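Local coordinates for mitochondrial RNA-binding protein 1 (Trypanosoma brucei, PDB 2GIA) that probably binds guide RNA and mRNA and, in complex with its partner MRP2, acts as a matchmaker that brings the RNAs together during RNA editing, at residues E136-L139 against E140-D144; Y76-G79 against V80-R84; D17-D21 against P22-T26. All blocks are in the same frame, centred on the assembly; numbering follows the deposited sequence.

Contact 1: residues E136-L139 against E140-D144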
# COMPACT_ATOMS: atom_id res chain seq x y z
N GLU B 136 13.16 -2.38 -1.05
CA GLU B 136 12.07 -2.28 -0.07
C GLU B 136 10.71 -2.14 -0.78
O GLU B 136 9.74 -2.84 -0.42
CB GLU B 136 12.27 -1.05 0.85
CG GLU B 136 13.45 -1.19 1.85
CD GLU B 136 13.84 0.13 2.53
OE1 GLU B 136 14.57 0.07 3.53
OE2 GLU B 136 13.45 1.23 2.04
N HIS B 137 10.60 -1.21 -1.74
CA HIS B 137 9.32 -1.02 -2.42
C HIS B 137 8.87 -2.27 -3.17
O HIS B 137 7.68 -2.63 -3.16
CB HIS B 137 9.40 0.17 -3.38
CG HIS B 137 9.25 1.50 -2.68
ND1 HIS B 137 8.12 2.27 -2.80
CD2 HIS B 137 10.07 2.13 -1.80
CE1 HIS B 137 8.24 3.33 -2.01
NE2 HIS B 137 9.41 3.26 -1.39
N PHE B 138 9.84 -2.95 -3.81
CA PHE B 138 9.52 -4.16 -4.56
C PHE B 138 9.00 -5.25 -3.63
O PHE B 138 8.03 -5.93 -3.94
CB PHE B 138 10.77 -4.68 -5.32
CG PHE B 138 10.48 -5.83 -6.25
CD1 PHE B 138 10.49 -7.16 -5.78
CD2 PHE B 138 10.08 -5.58 -7.57
CE1 PHE B 138 10.09 -8.25 -6.63
CE2 PHE B 138 9.69 -6.65 -8.42
CZ PHE B 138 9.69 -8.00 -7.95
N LEU B 139 9.69 -5.46 -2.52
CA LEU B 139 9.26 -6.51 -1.60
C LEU B 139 7.87 -6.18 -1.00
O LEU B 139 7.04 -7.08 -0.85
CB LEU B 139 10.29 -6.68 -0.48
CG LEU B 139 11.69 -7.18 -0.95
CD1 LEU B 139 12.69 -7.07 0.24
CD2 LEU B 139 11.61 -8.65 -1.44
N GLU B 140 7.61 -4.92 -0.63
CA GLU B 140 6.30 -4.60 -0.03
C GLU B 140 5.22 -4.77 -1.09
O GLU B 140 4.12 -5.27 -0.83
CB GLU B 140 6.29 -3.16 0.54
CG GLU B 140 7.32 -3.02 1.66
CD GLU B 140 7.11 -1.79 2.54
OE1 GLU B 140 8.02 -1.47 3.35
OE2 GLU B 140 6.04 -1.16 2.41
N SER B 141 5.53 -4.36 -2.30
CA SER B 141 4.57 -4.53 -3.39
C SER B 141 4.30 -6.01 -3.63
O SER B 141 3.14 -6.45 -3.78
CB SER B 141 5.08 -3.91 -4.70
OG SER B 141 5.04 -2.48 -4.67
N ALA B 142 5.37 -6.79 -3.70
CA ALA B 142 5.20 -8.22 -4.01
C ALA B 142 4.40 -8.92 -2.94
O ALA B 142 3.53 -9.76 -3.25
CB ALA B 142 6.60 -8.90 -4.18
N LEU B 143 4.68 -8.61 -1.67
CA LEU B 143 3.94 -9.28 -0.62
C LEU B 143 2.45 -8.86 -0.71
O LEU B 143 1.53 -9.70 -0.63
CB LEU B 143 4.49 -8.91 0.77
CG LEU B 143 3.73 -9.50 1.98
CD1 LEU B 143 3.72 -11.04 1.95
CD2 LEU B 143 4.40 -9.08 3.24
N ASP B 144 2.19 -7.57 -0.93
CA ASP B 144 0.77 -7.17 -1.02
C ASP B 144 0.01 -7.81 -2.20
O ASP B 144 -1.18 -8.18 -2.08
CB ASP B 144 0.67 -5.64 -1.14
CG ASP B 144 0.91 -4.94 0.19
OD1 ASP B 144 1.13 -5.65 1.19
OD2 ASP B 144 0.88 -3.69 0.24
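Four consecutive backbone hydrogen bonds tie Glu136-Leu139 to Glu140-Leu143, each N-H reaching the carbonyl one turn back. Glu140 N meets Glu136 O at 3.0 Å and Leu143 N meets Leu139 O at 2.9 Å, while Ala142 N to Phe138 O, at 2.8 Å, is the shortest of the set. The bond from Ser141 N to His137 O is 2.9 Å long. With OG beside its own backbone N (chi1 -73°), Ser141 OG lies 3.0 Å from His137 O; the hydroxyl is hydrogen-bonded to His185 of an MRP2 chain.

The polar side-chain ends find partners beyond the helix. Glu136 OE1 bonds to Tyr106 OH and forms a salt bridge with Arg112 of the same MRP2 chain, whose Glu110 accepts from His137 NE2. Asp144 OD1 makes a salt bridge with Arg178 of a second MRP2 chain.

Side chains meet sparingly along the helix. The aliphatic start of Glu140 lies against the turn before it, CG at 3.2 Å from Glu136 O, and the chain then runs extended to its carboxylate. Ala142 CB approaches the Phe138 ring obliquely, 4.3 Å from CE1. This ring also makes an edge-to-face contact with Phe13. Phe138 and Ala142 both rest on Val32 of strand 26-33. Leu139 faces helix 71-81 instead.

The result is a regular, amphipathic alpha-helix of the Whirly-like fold of this family, with one flank set into the protein's own core and others joined to two MRP2 chains.

Contact 2: residues Y76-G79 against V80-R84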
# COMPACT_ATOMS: atom_id res chain seq x y z
N TYR B 76 9.33 -12.71 5.51
CA TYR B 76 10.48 -12.49 6.38
C TYR B 76 11.34 -11.37 5.86
O TYR B 76 11.84 -10.58 6.66
CB TYR B 76 11.35 -13.77 6.53
CG TYR B 76 10.97 -14.57 7.76
CD1 TYR B 76 11.20 -14.05 9.02
CD2 TYR B 76 10.34 -15.80 7.66
CE1 TYR B 76 10.81 -14.73 10.17
CE2 TYR B 76 9.93 -16.50 8.81
CZ TYR B 76 10.19 -15.94 10.06
OH TYR B 76 9.83 -16.60 11.20
N LEU B 77 11.52 -11.28 4.54
CA LEU B 77 12.36 -10.21 4.01
C LEU B 77 11.72 -8.86 4.30
O LEU B 77 12.40 -7.89 4.61
CB LEU B 77 12.57 -10.37 2.49
CG LEU B 77 13.26 -11.65 1.98
CD1 LEU B 77 13.88 -11.39 0.59
CD2 LEU B 77 14.29 -12.18 2.97
N VAL B 78 10.38 -8.78 4.20
CA VAL B 78 9.74 -7.50 4.51
C VAL B 78 9.95 -7.22 6.01
O VAL B 78 10.23 -6.08 6.40
CB VAL B 78 8.23 -7.56 4.15
CG1 VAL B 78 7.52 -6.29 4.66
CG2 VAL B 78 8.12 -7.61 2.61
N GLY B 79 9.83 -8.26 6.84
CA GLY B 79 10.07 -8.09 8.26
C GLY B 79 11.48 -7.55 8.56
O GLY B 79 11.68 -6.79 9.53
N VAL B 80 12.48 -7.96 7.77
CA VAL B 80 13.85 -7.45 7.97
C VAL B 80 13.87 -5.98 7.56
O VAL B 80 14.49 -5.14 8.22
CB VAL B 80 14.89 -8.25 7.08
CG1 VAL B 80 16.24 -7.46 6.98
CG2 VAL B 80 15.15 -9.61 7.68
N CYS B 81 13.18 -5.64 6.48
CA CYS B 81 13.13 -4.23 6.04
C CYS B 81 12.51 -3.34 7.12
O CYS B 81 12.93 -2.17 7.33
CB CYS B 81 12.26 -4.10 4.78
SG CYS B 81 13.12 -4.78 3.30
N LYS B 82 11.49 -3.90 7.76
CA LYS B 82 10.71 -3.21 8.80
C LYS B 82 11.37 -3.28 10.17
O LYS B 82 10.86 -2.70 11.14
CB LYS B 82 9.32 -3.83 8.85
CG LYS B 82 8.44 -3.32 7.69
CD LYS B 82 7.08 -4.02 7.66
CE LYS B 82 6.17 -3.35 6.62
NZ LYS B 82 5.96 -1.90 6.98
N GLU B 83 12.50 -3.99 10.22
CA GLU B 83 13.27 -4.15 11.45
C GLU B 83 12.54 -4.94 12.54
O GLU B 83 12.71 -4.68 13.72
CB GLU B 83 13.72 -2.76 11.97
CG GLU B 83 14.46 -1.98 10.89
CD GLU B 83 14.91 -0.59 11.28
OE1 GLU B 83 15.51 0.07 10.41
OE2 GLU B 83 14.68 -0.15 12.43
N ARG B 84 11.71 -5.89 12.14
CA ARG B 84 11.02 -6.73 13.12
C ARG B 84 11.89 -7.94 13.42
O ARG B 84 11.69 -8.65 14.40
CB ARG B 84 9.66 -7.16 12.60
CG ARG B 84 8.68 -6.00 12.54
CD ARG B 84 7.30 -6.52 12.19
NE ARG B 84 6.28 -5.48 12.03
CZ ARG B 84 4.98 -5.74 11.91
NH1 ARG B 84 4.53 -6.99 11.94
NH2 ARG B 84 4.11 -4.75 11.75
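Lys82 lies back along Val78, one helical turn earlier, so that the two side chains run side by side and point the same way. Its CB sits 3.4 Å from Val78 O, the same carbonyl that accepts the Lys82 backbone N-H at 2.9 Å. CG follows at 3.5 Å from Val78 O, placed there because chi1 (-77°) sets it beside the backbone N. Farther out the lysine leaves the carbonyl for the valine's branch: CD and CE both pass 3.8 Å from Val78 CG1. The last torsion then bends the chain, chi4 -61°. The first methylenes thus lie against Val78 O, while the ammonium end leads away from the helix.

Beyond Lys82 the helix ends in a Schellman motif. Glu83 takes a positive phi of 65°, and the chain folds back so that Arg84 N reaches Gly79 O at 2.8 Å, over a longer span than the helical bonds, while Glu83 N bonds to Val80 O at 3.0 Å. Arg84 CB packs 3.7 Å from Gly79 O, the oxygen that its own backbone N-H reaches. Before the cap, ordinary turns join Val80 N to Tyr76 O and Cys81 N to Leu77 O.

Helix 71-81 is held on several flanks. Leu77 and Val80 rest on Phe99 of strand 96-101. At the C-terminal end of the helix, Lys101 NZ from the same strand bonds to Cys81 O and pairs with Glu83 OE1 in a salt bridge. Tyr76 stacks on His88 and bonds through OH to Asp169 of an MRP2 chain, while Leu77, Val78 and Cys81 face helix 130-145.

Contact 3: residues D17-D21 against P22-T26. Unlike the reference sequence in segment 22-26: Glu24 (reference Leu).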
# COMPACT_ATOMS: atom_id res chain seq x y z
N ASP B 17 25.30 -3.47 -13.20
CA ASP B 17 26.53 -2.95 -12.66
C ASP B 17 27.69 -3.32 -13.59
O ASP B 17 28.45 -4.25 -13.35
CB ASP B 17 26.73 -3.54 -11.27
CG ASP B 17 27.93 -2.96 -10.55
OD1 ASP B 17 28.36 -3.57 -9.54
OD2 ASP B 17 28.43 -1.91 -10.99
N VAL B 18 27.82 -2.58 -14.68
CA VAL B 18 28.88 -2.86 -15.66
C VAL B 18 30.18 -2.18 -15.19
O VAL B 18 30.16 -0.99 -14.88
CB VAL B 18 28.48 -2.28 -17.02
CG1 VAL B 18 29.62 -2.49 -18.03
CG2 VAL B 18 27.20 -2.93 -17.51
N ARG B 19 31.29 -2.94 -15.19
CA ARG B 19 32.61 -2.47 -14.73
C ARG B 19 33.68 -2.51 -15.81
O ARG B 19 33.55 -3.26 -16.79
CB ARG B 19 33.14 -3.32 -13.58
CG ARG B 19 32.20 -3.50 -12.39
CD ARG B 19 31.95 -2.14 -11.73
NE ARG B 19 31.29 -2.31 -10.46
CZ ARG B 19 31.88 -2.78 -9.37
NH1 ARG B 19 33.16 -3.12 -9.39
NH2 ARG B 19 31.16 -2.96 -8.28
N ASP B 20 34.74 -1.72 -15.62
CA ASP B 20 35.86 -1.72 -16.56
C ASP B 20 36.52 -3.09 -16.43
O ASP B 20 37.03 -3.64 -17.40
CB ASP B 20 36.85 -0.60 -16.23
CG ASP B 20 36.23 0.78 -16.37
OD1 ASP B 20 35.54 1.01 -17.40
OD2 ASP B 20 36.43 1.62 -15.47
N ASP B 21 36.51 -3.65 -15.22
CA ASP B 21 37.04 -4.99 -15.04
C ASP B 21 35.86 -5.96 -15.01
O ASP B 21 35.24 -6.15 -13.96
CB ASP B 21 37.80 -5.12 -13.72
CG ASP B 21 38.68 -6.36 -13.68
OD1 ASP B 21 38.20 -7.45 -14.07
OD2 ASP B 21 39.87 -6.25 -13.28
N PRO B 22 35.57 -6.63 -16.14
CA PRO B 22 34.48 -7.61 -16.33
C PRO B 22 34.33 -8.52 -15.14
O PRO B 22 33.21 -8.87 -14.74
CB PRO B 22 34.94 -8.41 -17.54
CG PRO B 22 35.78 -7.42 -18.30
CD PRO B 22 36.55 -6.72 -17.24
N ALA B 23 35.45 -8.90 -14.55
CA ALA B 23 35.39 -9.82 -13.42
C ALA B 23 34.47 -9.37 -12.28
O ALA B 23 33.85 -10.19 -11.62
CB ALA B 23 36.82 -10.08 -12.87
N GLU B 24 34.40 -8.07 -12.06
CA GLU B 24 33.61 -7.52 -10.99
C GLU B 24 32.17 -7.13 -11.35
O GLU B 24 31.36 -6.84 -10.45
CB GLU B 24 34.35 -6.31 -10.42
CG GLU B 24 35.72 -6.65 -9.85
CD GLU B 24 35.64 -7.59 -8.65
OE1 GLU B 24 35.16 -8.73 -8.80
OE2 GLU B 24 36.05 -7.17 -7.54
N GLY B 25 31.85 -7.10 -12.64
CA GLY B 25 30.51 -6.72 -13.07
C GLY B 25 29.44 -7.79 -12.95
O GLY B 25 29.71 -8.99 -13.03
N THR B 26 28.19 -7.34 -12.76
CA THR B 26 27.06 -8.26 -12.64
C THR B 26 25.79 -7.57 -13.05
O THR B 26 25.71 -6.34 -13.07
CB THR B 26 26.81 -8.66 -11.15
OG1 THR B 26 26.55 -7.46 -10.39
CG2 THR B 26 28.02 -9.39 -10.55
O HOH W 1 28.90 -6.05 -9.53
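Asp17 and Thr26 form an antiparallel hydrogen-bonded pair where the two strands part. Asp17 N meets Thr26 O at 2.9 Å, and the return bond from Thr26 N to Asp17 O is longer, 3.2 Å. At the far end, Pro22-Glu24 makes a short 3-10 turn: Glu24 N reaches Asp21 O at 2.8 Å, and Gly25 N follows by bonding to Pro22 O.

Asp21 also holds that turn with its side chain. Its CG lies anti to the backbone N, chi1 -164°, which brings OD1 forward to accept from Ala23 N at 3.1 Å through the lone pair turned away from OD2. This is an Asx turn, and it leaves OD1 touching Ala23 CB as well.

Arg19 folds inward over the loop. Bent at chi2 (-64°), its chain passes CG 3.6 Å from Gly25 N and carries the guanidinium over Glu24, whose backbone O lies above one face, over its centre. At the guanidinium edge, NE forms a salt bridge with Asp17 OD2 at 2.9 Å, and NH2 adds a weak bond to OD1. A water gathers the strand end and the loop together: it donates to Asp17 OD1 and to Glu24 O, and accepts from Thr26 OG1 at 2.9 Å. Gln44 receives the Arg19 N-H on its side chain and bonds to Gly25 through its backbone.

The whole is a beta-hairpin loop at the protein surface, joining strands 12-17 and 26-33, with an Asx turn and 3-10 turn at its tip.

Contacts 1 and 2 belong to two helices packed against each other; the centres of the two contacts are 11 Å apart. Leu139 is the main meeting point: its CD1 lies 3.8 Å from Cys81 SG and 4.0 Å from Leu77 CB, and Val78 CG2 approaches Leu139 O. Glu136 CG adds a touch on Cys81 SG. Both contacts also reach MRP2, so this helical pair helps join the subunits of the assembly. Contact 3 lies on the opposite side of the chain's centre, about 28 Å from contact 1 and 30 Å from contact 2 between centres, where no other protein chain of the assembly touches it. Strand 26-33, which leaves contact 3, carries Val30 and Val32 to Phe138.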